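Local coordinates for LPXTG cell wall surface protein (Streptococcus gordonii, PDB 4IGB) that is anchored to the streptococcal cell wall and probably acts as an adhesin, the part here being its N-terminal N1 and N2 domains, at residues D23-D28 / G251-N256; M195-I200 / S259-R264. All blocks are in the same frame, centred on the assembly; numbering follows the deposited sequence.

Interaction 1. Residues D23-D28 / G251-N256. With NA (sodium ion), chain R.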
ATOM      1  N   ASP C  23     -14.915  -9.003  -0.567  1.00 19.79           N
ATOM      2  CA  ASP C  23     -14.652  -9.036  -2.003  1.00 22.62           C
ATOM      3  C   ASP C  23     -13.508  -8.095  -2.367  1.00 17.48           C
ATOM      4  O   ASP C  23     -13.653  -6.869  -2.385  1.00 19.76           O
ATOM      5  CB  ASP C  23     -15.920  -8.701  -2.796  1.00 24.49           C
ATOM      6  CG  ASP C  23     -15.663  -8.552  -4.279  1.00 29.39           C
ATOM      7  OD1 ASP C  23     -14.546  -8.869  -4.747  1.00 24.77           O
ATOM      8  OD2 ASP C  23     -16.592  -8.119  -4.983  1.00 29.59           O
ATOM      9  N   ILE C  24     -12.361  -8.682  -2.650  1.00 18.62           N
ATOM     10  CA  ILE C  24     -11.149  -7.901  -2.851  1.00 22.30           C
ATOM     11  C   ILE C  24     -11.218  -7.025  -4.102  1.00 25.81           C
ATOM     12  O   ILE C  24     -10.529  -6.017  -4.181  1.00 21.62           O
ATOM     13  CB  ILE C  24      -9.917  -8.810  -2.845  1.00 22.98           C
ATOM     14  CG1 ILE C  24      -9.814  -9.494  -1.469  1.00 22.68           C
ATOM     15  CG2 ILE C  24      -8.647  -8.010  -3.147  1.00 24.11           C
ATOM     16  CD1 ILE C  24      -8.700 -10.475  -1.329  1.00 17.90           C
ATOM     17  N   SER C  25     -12.082  -7.395  -5.051  1.00 23.93           N
ATOM     18  CA  SER C  25     -12.226  -6.640  -6.293  1.00 22.82           C
ATOM     19  C   SER C  25     -12.977  -5.324  -6.103  1.00 23.22           C
ATOM     20  O   SER C  25     -12.892  -4.432  -6.944  1.00 28.27           O
ATOM     21  CB  SER C  25     -12.915  -7.486  -7.374  1.00 29.42           C
ATOM     22  OG  SER C  25     -14.269  -7.753  -7.042  1.00 23.54           O
ATOM     23  N   THR C  26     -13.700  -5.188  -4.999  1.00 17.35           N
ATOM     24  CA  THR C  26     -14.458  -3.965  -4.767  1.00 18.33           C
ATOM     25  C   THR C  26     -14.025  -3.193  -3.512  1.00 27.90           C
ATOM     26  O   THR C  26     -14.800  -2.425  -2.935  1.00 21.03           O
ATOM     27  CB  THR C  26     -15.971  -4.246  -4.729  1.00 26.48           C
ATOM     28  OG1 THR C  26     -16.262  -5.124  -3.640  1.00 23.92           O
ATOM     29  CG2 THR C  26     -16.408  -4.901  -6.041  1.00 28.83           C
ATOM     30  N   LEU C  27     -12.782  -3.393  -3.086  1.00 20.55           N
ATOM     31  CA  LEU C  27     -12.245  -2.575  -2.014  1.00 19.35           C
ATOM     32  C   LEU C  27     -12.392  -1.127  -2.450  1.00 27.65           C
ATOM     33  O   LEU C  27     -12.437  -0.849  -3.642  1.00 25.50           O
ATOM     34  CB  LEU C  27     -10.775  -2.922  -1.773  1.00 21.54           C
ATOM     35  CG  LEU C  27     -10.527  -4.279  -1.114  1.00 24.19           C
ATOM     36  CD1 LEU C  27      -9.040  -4.586  -1.093  1.00 26.57           C
ATOM     37  CD2 LEU C  27     -11.099  -4.290   0.301  1.00 26.62           C
ATOM     38  N   ASP C  28     -12.487  -0.202  -1.499  1.00 22.49           N
ATOM     39  CA  ASP C  28     -12.534   1.215  -1.851  1.00 17.11           C
ATOM     40  C   ASP C  28     -11.226   1.909  -1.474  1.00 24.12           C
ATOM     41  O   ASP C  28     -11.216   3.043  -1.013  1.00 31.11           O
ATOM     42  CB  ASP C  28     -13.723   1.895  -1.169  1.00 31.33           C
ATOM     43  CG  ASP C  28     -13.880   3.355  -1.574  1.00 53.65           C
ATOM     44  OD1 ASP C  28     -13.413   3.728  -2.671  1.00 58.22           O
ATOM     45  OD2 ASP C  28     -14.475   4.134  -0.793  1.00 54.49           O
ATOM     46  N   GLY C 251     -11.282 -12.985 -15.275  1.00 26.78           N
ATOM     47  CA  GLY C 251     -12.220 -11.982 -14.824  1.00 30.20           C
ATOM     48  C   GLY C 251     -11.723 -11.365 -13.535  1.00 33.20           C
ATOM     49  O   GLY C 251     -10.945 -11.973 -12.804  1.00 30.12           O
ATOM     50  N   SER C 252     -12.191 -10.155 -13.260  1.00 34.25           N
ATOM     51  CA  SER C 252     -11.700  -9.361 -12.148  1.00 35.49           C
ATOM     52  C   SER C 252     -12.014  -9.972 -10.782  1.00 36.44           C
ATOM     53  O   SER C 252     -11.153  -9.997  -9.900  1.00 25.46           O
ATOM     54  CB  SER C 252     -12.262  -7.945 -12.238  1.00 35.21           C
ATOM     55  OG  SER C 252     -12.163  -7.294 -10.988  1.00 47.70           O
ATOM     56  N   TYR C 253     -13.244 -10.448 -10.598  1.00 22.32           N
ATOM     57  CA  TYR C 253     -13.614 -11.067  -9.336  1.00 23.66           C
ATOM     58  C   TYR C 253     -12.626 -12.160  -8.960  1.00 26.43           C
ATOM     59  O   TYR C 253     -12.058 -12.136  -7.865  1.00 28.03           O
ATOM     60  CB  TYR C 253     -15.038 -11.629  -9.375  1.00 28.15           C
ATOM     61  CG  TYR C 253     -15.562 -12.061  -8.022  1.00 23.52           C
ATOM     62  CD1 TYR C 253     -16.186 -11.149  -7.175  1.00 23.08           C
ATOM     63  CD2 TYR C 253     -15.427 -13.373  -7.585  1.00 28.98           C
ATOM     64  CE1 TYR C 253     -16.669 -11.535  -5.932  1.00 20.86           C
ATOM     65  CE2 TYR C 253     -15.912 -13.775  -6.343  1.00 25.91           C
ATOM     66  CZ  TYR C 253     -16.533 -12.851  -5.518  1.00 36.38           C
ATOM     67  OH  TYR C 253     -17.018 -13.242  -4.275  1.00 32.92           O
ATOM     68  N   ASN C 254     -12.401 -13.102  -9.873  1.00 21.75           N
ATOM     69  CA  ASN C 254     -11.554 -14.255  -9.580  1.00 22.97           C
ATOM     70  C   ASN C 254     -10.069 -13.912  -9.474  1.00 23.35           C
ATOM     71  O   ASN C 254      -9.336 -14.526  -8.706  1.00 21.30           O
ATOM     72  CB  ASN C 254     -11.769 -15.371 -10.609  1.00 15.36           C
ATOM     73  CG  ASN C 254     -13.188 -15.932 -10.567  1.00 33.61           C
ATOM     74  OD1 ASN C 254     -13.898 -15.765  -9.572  1.00 24.38           O
ATOM     75  ND2 ASN C 254     -13.607 -16.588 -11.649  1.00 25.42           N
ATOM     76  N   GLU C 255      -9.636 -12.934 -10.255  1.00 18.76           N
ATOM     77  CA  GLU C 255      -8.238 -12.538 -10.253  1.00 23.06           C
ATOM     78  C   GLU C 255      -7.871 -11.886  -8.920  1.00 27.43           C
ATOM     79  O   GLU C 255      -6.735 -12.002  -8.467  1.00 19.09           O
ATOM     80  CB  GLU C 255      -7.944 -11.611 -11.432  1.00 26.00           C
ATOM     81  CG  GLU C 255      -7.856 -12.352 -12.762  1.00 27.11           C
ATOM     82  CD  GLU C 255      -7.819 -11.419 -13.952  1.00 30.81           C
ATOM     83  OE1 GLU C 255      -8.092 -10.217 -13.770  1.00 34.48           O
ATOM     84  OE2 GLU C 255      -7.523 -11.887 -15.070  1.00 43.59           O
ATOM     85  N   ASN C 256      -8.852 -11.238  -8.295  1.00 18.57           N
ATOM     86  CA  ASN C 256      -8.680 -10.651  -6.971  1.00 27.63           C
ATOM     87  C   ASN C 256      -8.902 -11.658  -5.854  1.00 25.41           C
ATOM     88  O   ASN C 256      -8.074 -11.795  -4.966  1.00 25.15           O
ATOM     89  CB  ASN C 256      -9.637  -9.479  -6.769  1.00 14.57           C
ATOM     90  CG  ASN C 256      -9.155  -8.202  -7.436  1.00 24.62           C
ATOM     91  OD1 ASN C 256      -8.422  -7.416  -6.835  1.00 18.95           O
ATOM     92  ND2 ASN C 256      -9.566  -7.986  -8.683  1.00 22.66           N
TER
HETATM   93 NA    NA R 505      -6.365 -14.175 -15.883  0.64 40.54          NA

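Interaction 2. Residues M195-I200 / S259-R264. With NA (sodium ion), chain R.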
ATOM      1  N   MET C 195      -0.269  -3.258  -1.089  1.00 12.17           N
ATOM      2  CA  MET C 195      -0.199  -3.863  -2.405  1.00 14.94           C
ATOM      3  C   MET C 195      -1.337  -4.860  -2.529  1.00 18.35           C
ATOM      4  O   MET C 195      -1.777  -5.428  -1.534  1.00 16.60           O
ATOM      5  CB  MET C 195       1.155  -4.526  -2.642  1.00 14.27           C
ATOM      6  CG  MET C 195       2.280  -3.488  -2.738  1.00 19.16           C
ATOM      7  SD  MET C 195       3.838  -4.147  -3.338  1.00 21.02           S
ATOM      8  CE  MET C 195       3.420  -4.423  -5.079  1.00 21.97           C
ATOM      9  N   LYS C 196      -1.825  -5.041  -3.750  1.00 20.97           N
ATOM     10  CA  LYS C 196      -2.882  -6.002  -4.013  1.00 19.10           C
ATOM     11  C   LYS C 196      -2.579  -6.748  -5.304  1.00 21.17           C
ATOM     12  O   LYS C 196      -3.146  -6.442  -6.344  1.00 22.12           O
ATOM     13  CB  LYS C 196      -4.217  -5.284  -4.142  1.00 17.72           C
ATOM     14  CG  LYS C 196      -5.401  -6.228  -4.361  1.00 23.35           C
ATOM     15  CD  LYS C 196      -6.700  -5.456  -4.413  1.00 22.50           C
ATOM     16  CE  LYS C 196      -6.750  -4.525  -5.614  1.00 31.33           C
ATOM     17  NZ  LYS C 196      -6.513  -5.241  -6.898  1.00 27.08           N
ATOM     18  N   PRO C 197      -1.672  -7.723  -5.244  1.00 18.55           N
ATOM     19  CA  PRO C 197      -1.387  -8.473  -6.467  1.00 21.18           C
ATOM     20  C   PRO C 197      -2.614  -9.279  -6.862  1.00 23.72           C
ATOM     21  O   PRO C 197      -3.405  -9.642  -5.984  1.00 20.41           O
ATOM     22  CB  PRO C 197      -0.261  -9.417  -6.061  1.00 19.48           C
ATOM     23  CG  PRO C 197      -0.109  -9.268  -4.570  1.00 28.22           C
ATOM     24  CD  PRO C 197      -1.154  -8.387  -4.039  1.00 17.41           C
ATOM     25  N   THR C 198      -2.777  -9.522  -8.157  1.00 20.96           N
ATOM     26  CA  THR C 198      -3.929 -10.251  -8.670  1.00 15.71           C
ATOM     27  C   THR C 198      -3.513 -11.189  -9.798  1.00 19.25           C
ATOM     28  O   THR C 198      -2.405 -11.094 -10.348  1.00 19.93           O
ATOM     29  CB  THR C 198      -5.037  -9.301  -9.201  1.00 25.68           C
ATOM     30  OG1 THR C 198      -4.576  -8.613 -10.372  1.00 21.89           O
ATOM     31  CG2 THR C 198      -5.432  -8.285  -8.150  1.00 28.25           C
ATOM     32  N   ASP C 199      -4.402 -12.114 -10.123  1.00 21.11           N
ATOM     33  CA  ASP C 199      -4.231 -12.937 -11.304  1.00 22.89           C
ATOM     34  C   ASP C 199      -2.923 -13.688 -11.282  1.00 21.02           C
ATOM     35  O   ASP C 199      -2.266 -13.827 -12.308  1.00 22.66           O
ATOM     36  CB  ASP C 199      -4.293 -12.082 -12.570  1.00 14.67           C
ATOM     37  CG  ASP C 199      -4.438 -12.931 -13.825  1.00 30.58           C
ATOM     38  OD1 ASP C 199      -5.171 -13.935 -13.751  1.00 19.20           O
ATOM     39  OD2 ASP C 199      -3.805 -12.620 -14.855  1.00 25.71           O
ATOM     40  N   ILE C 200      -2.533 -14.158 -10.103  1.00 20.24           N
ATOM     41  CA  ILE C 200      -1.357 -14.992  -9.983  1.00 15.41           C
ATOM     42  C   ILE C 200      -1.771 -16.410 -10.327  1.00 22.26           C
ATOM     43  O   ILE C 200      -2.116 -17.191  -9.448  1.00 15.56           O
ATOM     44  CB  ILE C 200      -0.794 -14.954  -8.547  1.00 20.02           C
ATOM     45  CG1 ILE C 200      -0.530 -13.497  -8.131  1.00 12.06           C
ATOM     46  CG2 ILE C 200       0.470 -15.796  -8.447  1.00 19.56           C
ATOM     47  CD1 ILE C 200       0.405 -12.751  -9.070  1.00 20.62           C
ATOM     48  N   SER C 259      -7.092 -15.665  -6.990  1.00 19.67           N
ATOM     49  CA  SER C 259      -5.650 -15.718  -7.235  1.00 17.43           C
ATOM     50  C   SER C 259      -4.984 -14.374  -6.954  1.00 22.56           C
ATOM     51  O   SER C 259      -4.001 -14.003  -7.603  1.00 18.84           O
ATOM     52  CB  SER C 259      -5.367 -16.150  -8.677  1.00 15.91           C
ATOM     53  OG  SER C 259      -5.818 -15.159  -9.580  1.00 18.45           O
ATOM     54  N   GLY C 260      -5.514 -13.663  -5.967  1.00 18.03           N
ATOM     55  CA  GLY C 260      -4.973 -12.388  -5.552  1.00 15.82           C
ATOM     56  C   GLY C 260      -5.092 -12.233  -4.044  1.00 18.93           C
ATOM     57  O   GLY C 260      -5.671 -13.078  -3.363  1.00 22.21           O
ATOM     58  N   LEU C 261      -4.524 -11.162  -3.514  1.00 17.74           N
ATOM     59  CA  LEU C 261      -4.653 -10.858  -2.092  1.00 16.13           C
ATOM     60  C   LEU C 261      -4.302  -9.412  -1.832  1.00 17.95           C
ATOM     61  O   LEU C 261      -3.868  -8.708  -2.741  1.00 22.45           O
ATOM     62  CB  LEU C 261      -3.832 -11.814  -1.210  1.00 16.14           C
ATOM     63  CG  LEU C 261      -2.377 -12.282  -1.421  1.00 26.84           C
ATOM     64  CD1 LEU C 261      -1.779 -11.981  -2.767  1.00 18.15           C
ATOM     65  CD2 LEU C 261      -1.458 -11.802  -0.316  1.00 17.75           C
ATOM     66  N   ALA C 262      -4.493  -8.962  -0.596  1.00 16.33           N
ATOM     67  CA  ALA C 262      -4.162  -7.588  -0.251  1.00 15.37           C
ATOM     68  C   ALA C 262      -3.224  -7.569   0.944  1.00 20.56           C
ATOM     69  O   ALA C 262      -3.368  -8.366   1.864  1.00 18.77           O
ATOM     70  CB  ALA C 262      -5.433  -6.770   0.034  1.00 14.34           C
ATOM     71  N   LEU C 263      -2.250  -6.668   0.913  1.00 13.91           N
ATOM     72  CA  LEU C 263      -1.234  -6.601   1.970  1.00 20.60           C
ATOM     73  C   LEU C 263      -1.043  -5.180   2.457  1.00 13.97           C
ATOM     74  O   LEU C 263      -0.739  -4.288   1.669  1.00 19.49           O
ATOM     75  CB  LEU C 263       0.106  -7.106   1.446  1.00 16.32           C
ATOM     76  CG  LEU C 263       0.164  -8.547   0.969  1.00 22.36           C
ATOM     77  CD1 LEU C 263       0.900  -8.608  -0.373  1.00 23.57           C
ATOM     78  CD2 LEU C 263       0.833  -9.412   2.014  1.00 16.88           C
ATOM     79  N   ARG C 264      -1.217  -4.974   3.754  1.00 16.88           N
ATOM     80  CA  ARG C 264      -0.911  -3.698   4.356  1.00 14.39           C
ATOM     81  C   ARG C 264       0.454  -3.735   5.058  1.00 20.12           C
ATOM     82  O   ARG C 264       0.688  -4.557   5.948  1.00 13.77           O
ATOM     83  CB  ARG C 264      -1.964  -3.343   5.385  1.00 16.73           C
ATOM     84  CG  ARG C 264      -1.569  -2.146   6.215  1.00 15.06           C
ATOM     85  CD  ARG C 264      -2.326  -2.128   7.530  1.00 17.20           C
ATOM     86  NE  ARG C 264      -3.764  -1.958   7.351  1.00 20.08           N
ATOM     87  CZ  ARG C 264      -4.648  -2.212   8.303  1.00 21.03           C
ATOM     88  NH1 ARG C 264      -4.224  -2.665   9.487  1.00 18.92           N
ATOM     89  NH2 ARG C 264      -5.937  -2.021   8.082  1.00 18.52           N
TER
HETATM   90 NA    NA R 505      -6.365 -14.175 -15.883  0.64 40.54          NA

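Interaction 1. Residues D23-D28 / G251-N256
Asn-256 lies against Ser-25, and these two residues, followed by Tyr-253, bury the most surface where a loop meets one side of the short helix 252-257. The amide of Asn-256 comes up beside the loop backbone, its CG 3.6 Å from Ser-25 CA, while ND2 comes to 3.6 Å from Ser-25 CB. What fixes the rotation of this amide is its own helix: ND2 gives a nearly straight bond of 2.8 Å to Ser-252 O, which lies in the amide plane. That carbonyl is gripped twice, since Asn-256 N reaches it from the opposite face. OD1 of Asn-256 lies near Ile-24 CG2.

Ser-25 is held in turn by Asp-23. With OG placed between backbone N and carbonyl carbon (chi1 67°), the hydroxyl folds back to Asp-23 OD1 at 2.6 Å, on the syn side of the carboxylate. The backbone N of Ser-25 meets the same oxygen from above the carboxylate plane.

The ring of Tyr-253 brings CE1 to 3.5 Å from Asp-23 OD2, which lies at the ring edge; ring and carboxylate planes stand 56° apart. No hydrogen bond joins the segments directly, although Asn-257, next along the helix, bonds to Asp-23 and Ile-24. The Asp-23 pattern is an Asx turn, here docked against the side of a short helix whose Glu-255 binds a sodium ion.

Interaction 2. Residues M195-I200 / S259-R264
Met-195 and Leu-263 pair through two backbone hydrogen bonds, Met-195 N to Leu-263 O at 3.0 Å and Leu-263 N to Met-195 O at 2.8 Å. Leu-261 N donates to Pro-197 O, and Ile-200 N reaches Ser-259 O at 2.9 Å. Proline has no N-H to offer Leu-261 O, and this oxygen instead receives a CA-H...O contact from Lys-196 CA at 3.1 Å.

This is an antiparallel pairing at the edge of a mixed five-stranded sheet in the N-terminal domain: strand 194-195 is one of its two outer strands, strand 262-265 lies next to it, and the pairing runs on beyond regular strand geometry. Gly-260 fits closely here, its CA 3.2 Å from Pro-197 O.

Apolar contact gathers round the proline ring. Pro-197 CG meets Leu-261 CD1 at 3.7 Å, the two side chains crossing at a slant, and Pro-197 CD approaches Leu-263 CD1. Phe-284 of strand 281-288 also packs on Met-195 and Pro-197.

Polar side chains gather at the far end. Ser-259 OG, bonded to Thr-249, lies 3.2 Å from Asp-199 CA. Asp-199, its CG anti to the backbone N (chi1 -167°), binds the sodium ion through OD1 at 2.5 Å.

The centres of interactions 1 and 2 lie about 9 Å apart within the N-terminal domain, and their segments alternate along the chain: 23-28, 195-200, 251-256, 259-264. Helix 252-257 leads almost directly into strand 262-265, so a short connection carries the chain from one contact to the other. The two also touch, through probable hydrogen bonds from Asp-199 N to Glu-255 O and from Lys-196 NZ to Asn-256 OD1. Each supplies one carboxylate to the sodium ion, which Thr-249 O also binds. The example illustrates how a loop leaving a sheet edge and a short helix can meet at one metal site, with a distant loop packed on the helix.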